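Local coordinates for protein cytochrome P450 reductase (PDB 5OGX) that transfers electrons from NADH, through FAD and a [2Fe-2S] cluster, to a cytochrome P450 that O-demethylates lignin-derived aromatics, at residues L240-R245 with F266-V271. Residues are numbered along the deposited sequence; the frame is centred on the assembly and turned at random.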
loop_
_atom_site.group_PDB
_atom_site.type_symbol
_atom_site.label_atom_id
_atom_site.label_comp_id
_atom_site.label_asym_id
_atom_site.label_seq_id
_atom_site.Cartn_x
_atom_site.Cartn_y
_atom_site.Cartn_z
ATOM N N LEU A 240 6.534 -7.422 -14.316
ATOM C CA LEU A 240 6.861 -7.039 -12.948
ATOM C C LEU A 240 8.353 -6.717 -12.881
ATOM O O LEU A 240 9.189 -7.604 -13.075
ATOM C CB LEU A 240 6.492 -8.166 -11.985
ATOM C CG LEU A 240 6.917 -8.033 -10.529
ATOM C CD1 LEU A 240 6.432 -6.712 -9.922
ATOM C CD2 LEU A 240 6.400 -9.232 -9.747
ATOM N N TYR A 241 8.687 -5.448 -12.649
ATOM C CA TYR A 241 10.080 -5.011 -12.574
ATOM C C TYR A 241 10.434 -4.755 -11.118
ATOM O O TYR A 241 9.680 -4.089 -10.404
ATOM C CB TYR A 241 10.326 -3.738 -13.394
ATOM C CG TYR A 241 10.090 -3.890 -14.877
ATOM C CD1 TYR A 241 8.810 -3.815 -15.394
ATOM C CD2 TYR A 241 11.154 -4.101 -15.760
ATOM C CE1 TYR A 241 8.573 -3.952 -16.746
ATOM C CE2 TYR A 241 10.929 -4.244 -17.122
ATOM C CZ TYR A 241 9.637 -4.159 -17.610
ATOM O OH TYR A 241 9.372 -4.286 -18.954
ATOM N N HIS A 242 11.581 -5.271 -10.675
ATOM C CA HIS A 242 12.037 -5.068 -9.300
ATOM C C HIS A 242 13.289 -4.198 -9.326
ATOM O O HIS A 242 14.354 -4.653 -9.752
ATOM C CB HIS A 242 12.308 -6.409 -8.620
ATOM C CG HIS A 242 12.546 -6.294 -7.148
ATOM N ND1 HIS A 242 13.191 -7.269 -6.415
ATOM C CD2 HIS A 242 12.203 -5.320 -6.267
ATOM C CE1 HIS A 242 13.245 -6.894 -5.147
ATOM N NE2 HIS A 242 12.640 -5.723 -5.027
ATOM N N GLY A 243 13.165 -2.949 -8.870
ATOM C CA GLY A 243 14.303 -2.044 -8.922
ATOM C C GLY A 243 15.073 -2.063 -7.618
ATOM O O GLY A 243 14.530 -1.708 -6.567
ATOM N N VAL A 244 16.340 -2.484 -7.664
ATOM C CA VAL A 244 17.179 -2.590 -6.478
ATOM C C VAL A 244 18.566 -2.053 -6.810
ATOM O O VAL A 244 18.898 -1.776 -7.962
ATOM C CB VAL A 244 17.296 -4.043 -5.969
ATOM C CG1 VAL A 244 15.942 -4.584 -5.512
ATOM C CG2 VAL A 244 17.872 -4.919 -7.056
ATOM N N ARG A 245 19.384 -1.911 -5.770
ATOM C CA ARG A 245 20.741 -1.419 -5.972
ATOM C C ARG A 245 21.628 -2.473 -6.628
ATOM O O ARG A 245 22.433 -2.153 -7.512
ATOM C CB ARG A 245 21.332 -0.973 -4.636
ATOM C CG ARG A 245 20.890 0.419 -4.215
ATOM C CD ARG A 245 21.496 0.810 -2.873
ATOM N NE ARG A 245 21.181 -0.167 -1.832
ATOM C CZ ARG A 245 22.086 -0.903 -1.193
ATOM N NH1 ARG A 245 23.377 -0.781 -1.480
ATOM N NH2 ARG A 245 21.698 -1.765 -0.263
ATOM N N PHE A 266 3.491 -13.491 -18.126
ATOM C CA PHE A 266 4.161 -12.914 -16.974
ATOM C C PHE A 266 5.663 -12.870 -17.213
ATOM O O PHE A 266 6.254 -13.828 -17.736
ATOM C CB PHE A 266 3.865 -13.731 -15.713
ATOM C CG PHE A 266 4.630 -13.267 -14.498
ATOM C CD1 PHE A 266 4.189 -12.168 -13.764
ATOM C CD2 PHE A 266 5.802 -13.898 -14.114
ATOM C CE1 PHE A 266 4.895 -11.740 -12.632
ATOM C CE2 PHE A 266 6.514 -13.473 -12.999
ATOM C CZ PHE A 266 6.061 -12.383 -12.261
ATOM N N ARG A 267 6.278 -11.751 -16.837
ATOM C CA ARG A 267 7.731 -11.639 -16.827
ATOM C C ARG A 267 8.157 -10.960 -15.544
ATOM O O ARG A 267 7.506 -10.016 -15.092
ATOM C CB ARG A 267 8.277 -10.838 -18.025
ATOM C CG ARG A 267 7.541 -11.066 -19.332
ATOM C CD ARG A 267 8.446 -10.938 -20.559
ATOM N NE ARG A 267 8.906 -9.570 -20.789
ATOM C CZ ARG A 267 8.631 -8.846 -21.875
ATOM N NH1 ARG A 267 7.866 -9.337 -22.844
ATOM N NH2 ARG A 267 9.114 -7.615 -21.984
ATOM N N PHE A 268 9.257 -11.428 -14.973
ATOM C CA PHE A 268 9.875 -10.805 -13.811
ATOM C C PHE A 268 11.247 -10.291 -14.215
ATOM O O PHE A 268 12.071 -11.057 -14.727
ATOM C CB PHE A 268 10.013 -11.796 -12.650
ATOM C CG PHE A 268 10.583 -11.187 -11.418
ATOM C CD1 PHE A 268 9.835 -10.269 -10.683
ATOM C CD2 PHE A 268 11.862 -11.505 -10.993
ATOM C CE1 PHE A 268 10.346 -9.699 -9.542
ATOM C CE2 PHE A 268 12.387 -10.924 -9.851
ATOM C CZ PHE A 268 11.627 -10.023 -9.126
ATOM N N VAL A 269 11.500 -9.012 -13.959
ATOM C CA VAL A 269 12.694 -8.337 -14.463
ATOM C C VAL A 269 13.391 -7.575 -13.341
ATOM O O VAL A 269 12.975 -6.456 -12.989
ATOM C CB VAL A 269 12.349 -7.370 -15.605
ATOM C CG1 VAL A 269 13.617 -6.757 -16.191
ATOM C CG2 VAL A 269 11.510 -8.059 -16.671
ATOM N N PRO A 270 14.447 -8.130 -12.756
ATOM C CA PRO A 270 15.291 -7.335 -11.858
ATOM C C PRO A 270 15.976 -6.221 -12.630
ATOM O O PRO A 270 16.326 -6.378 -13.802
ATOM C CB PRO A 270 16.310 -8.357 -11.332
ATOM C CG PRO A 270 15.657 -9.681 -11.534
ATOM C CD PRO A 270 14.854 -9.547 -12.789
ATOM N N VAL A 271 16.140 -5.073 -11.971
ATOM C CA VAL A 271 16.844 -3.930 -12.552
ATOM C C VAL A 271 17.759 -3.362 -11.483
ATOM O O VAL A 271 17.282 -2.936 -10.426
ATOM C CB VAL A 271 15.879 -2.840 -13.070
ATOM C CG1 VAL A 271 16.652 -1.812 -13.890
ATOM C CG2 VAL A 271 14.758 -3.459 -13.926
#
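Phe268 leans its ring toward strand 238-244, meeting Leu240 and His242, which share its face of the sheet. With CG anti to the backbone N (chi1 -177°) and beside the carbonyl carbon, the CD1-CE1-CZ side of the ring is brought to both. CD1 lies 3.6 Å from Leu240 O, obliquely to the ring, and 3.7 Å from both Leu240 CG, which sits in plane at the ring edge, and CD2. CE1 touches Leu240 CG and His242 CB, and at the tip CZ rests 3.7 Å from His242 CB. Phe256 of helix 253-262 stacks on this ring, while His242 NE2 hydrogen-bonds to Gly216 O. Were Phe268 an alanine, a gap would probably open beside Leu240 CG and His242 CB, and Phe256 would lose its stacking partner. On the other face, Tyr241 CD2 packs 3.5 Å from Val269 CB, with Val271 CG2 at the ring edge; Tyr241 OH hydrogen-bonds with Asp292 OD2. Five backbone hydrogen bonds join the strands; His242 N approaches Val269 O from above the carbonyl plane. The strands run parallel, 16° apart, linked through helix 253-262 as a beta-alpha-beta unit in the Rossmann-like NAD-binding domain of the ferredoxin-NADP+ reductase family.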